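Local coordinates for protein putative decarboxylase involved in desferrioxamine biosynthesis (Erwinia amylovora, PDB 5O5C) that probably decarboxylates lysine with the help of pyridoxal 5'-phosphate, in the pathway that makes the siderophore desferrioxamine, at residues 36-39 with 40-43. Numbering follows the deposited sequence.
Sequences AWAR and QTEQ
W37 and T41 meet one turn apart on helix 34-53, a local i to i+4 contact on the face that this N-terminal helix presents to the second subunit. The T41 methyl lies over the face of the indole: CG2 sits 3.9 Å from the centroid of the W37 five-membered ring, 29° off its normal, in a CH-pi contact. W37 swings its ring alongside the following turn because CG stands anti to the backbone N (chi1 174°), and F29 meets that ring edge-to-face. At the indole edge, near its plane, lies the amide of Q40, with NE2 4.4 Å from W37 CD1; this nitrogen donates a hydrogen bond to the carbonyl of L116 of the second subunit. In this fold-type I, group II decarboxylase the helix belongs to the dimer interface. W37 packs on M48 of the second subunit, A38 and T41 on its L45, and Q123 of that subunit donates to the T41 carbonyl.

The backbone follows the regular alpha-helical pattern, with T41 N hydrogen-bonded to W37 O at 2.9 Å and E42 N to A38 O at 2.8 Å. With chi1 at 59°, the T41 hydroxyl turns back to the preceding turn and donates to A38 O as well, OG1 to O being an unusually short 2.5 Å and the approach off the lone pairs. A38 O thus accepts from both donors, from one face of its carbonyl plane, the hydroxyl from above that plane. On the exposed flank, R39 and E42 carry opposite charges without forming a salt bridge: R39 NE and E42 OE1 are 5.5 Å apart.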
loop_
_atom_site.group_PDB
_atom_site.type_symbol
_atom_site.label_atom_id
_atom_site.label_comp_id
_atom_site.label_asym_id
_atom_site.label_seq_id
_atom_site.Cartn_x
_atom_site.Cartn_y
_atom_site.Cartn_z
ATOM N N ALA B 36 24.278 -10.662 14.063
ATOM C CA ALA B 36 24.213 -10.845 12.619
ATOM C C ALA B 36 23.395 -9.691 11.951
ATOM O O ALA B 36 23.716 -9.251 10.905
ATOM C CB ALA B 36 23.640 -12.200 12.277
ATOM N N TRP B 37 22.377 -9.175 12.618
ATOM C CA TRP B 37 21.663 -8.030 12.100
ATOM C C TRP B 37 22.591 -6.819 12.000
ATOM O O TRP B 37 22.614 -6.163 10.940
ATOM C CB TRP B 37 20.444 -7.727 12.971
ATOM C CG TRP B 37 19.714 -6.506 12.629
ATOM C CD1 TRP B 37 19.267 -6.139 11.393
ATOM C CD2 TRP B 37 19.317 -5.467 13.525
ATOM N NE1 TRP B 37 18.606 -4.938 11.467
ATOM C CE2 TRP B 37 18.635 -4.499 12.763
ATOM C CE3 TRP B 37 19.484 -5.256 14.893
ATOM C CZ2 TRP B 37 18.098 -3.371 13.324
ATOM C CZ3 TRP B 37 18.961 -4.136 15.449
ATOM C CH2 TRP B 37 18.275 -3.192 14.668
ATOM N N ALA B 38 23.337 -6.508 13.077
ATOM C CA ALA B 38 24.076 -5.234 13.115
ATOM C C ALA B 38 25.264 -5.216 12.148
ATOM O O ALA B 38 25.614 -4.145 11.618
ATOM C CB ALA B 38 24.523 -4.864 14.517
ATOM N N ARG B 39 25.868 -6.390 11.916
ATOM C CA ARG B 39 26.991 -6.509 10.968
ATOM C C ARG B 39 26.510 -6.394 9.524
ATOM O O ARG B 39 27.182 -5.777 8.683
ATOM C CB ARG B 39 27.782 -7.810 11.191
ATOM C CG ARG B 39 28.557 -7.755 12.511
ATOM C CD ARG B 39 29.588 -8.864 12.669
ATOM N NE ARG B 39 30.182 -8.820 14.014
ATOM C CZ ARG B 39 30.006 -9.717 15.003
ATOM N NH1 ARG B 39 29.256 -10.821 14.853
ATOM N NH2 ARG B 39 30.619 -9.518 16.174
ATOM N N GLN B 40 25.344 -6.985 9.249
ATOM C CA GLN B 40 24.714 -6.815 7.929
ATOM C C GLN B 40 24.381 -5.334 7.738
ATOM O O GLN B 40 24.506 -4.803 6.655
ATOM C CB GLN B 40 23.505 -7.765 7.730
ATOM C CG GLN B 40 22.118 -7.155 7.730
ATOM C CD GLN B 40 20.994 -8.151 7.549
ATOM O OE1 GLN B 40 21.167 -9.338 7.698
ATOM N NE2 GLN B 40 19.814 -7.647 7.293
ATOM N N THR B 41 23.973 -4.661 8.798
ATOM C CA THR B 41 23.599 -3.240 8.664
ATOM C C THR B 41 24.864 -2.424 8.465
ATOM O O THR B 41 24.877 -1.502 7.658
ATOM C CB THR B 41 22.757 -2.756 9.843
ATOM O OG1 THR B 41 23.498 -2.939 11.042
ATOM C CG2 THR B 41 21.503 -3.534 9.954
ATOM N N GLU B 42 25.954 -2.832 9.118
ATOM C CA GLU B 42 27.257 -2.235 8.900
ATOM C C GLU B 42 27.765 -2.387 7.471
ATOM O O GLU B 42 28.248 -1.410 6.909
ATOM C CB GLU B 42 28.291 -2.738 9.942
ATOM C CG GLU B 42 28.037 -2.022 11.273
ATOM C CD GLU B 42 28.614 -2.709 12.475
ATOM O OE1 GLU B 42 29.332 -3.708 12.323
ATOM O OE2 GLU B 42 28.354 -2.225 13.600
ATOM N N GLN B 43 27.596 -3.568 6.873
ATOM C CA GLN B 43 27.956 -3.768 5.474
ATOM C C GLN B 43 27.180 -2.841 4.521
ATOM O O GLN B 43 27.776 -2.259 3.630
ATOM C CB GLN B 43 27.736 -5.218 5.037
ATOM C CG GLN B 43 28.663 -6.261 5.655
ATOM C CD GLN B 43 28.288 -7.694 5.244
ATOM O OE1 GLN B 43 29.162 -8.495 4.889
ATOM N NE2 GLN B 43 26.992 -8.018 5.287
#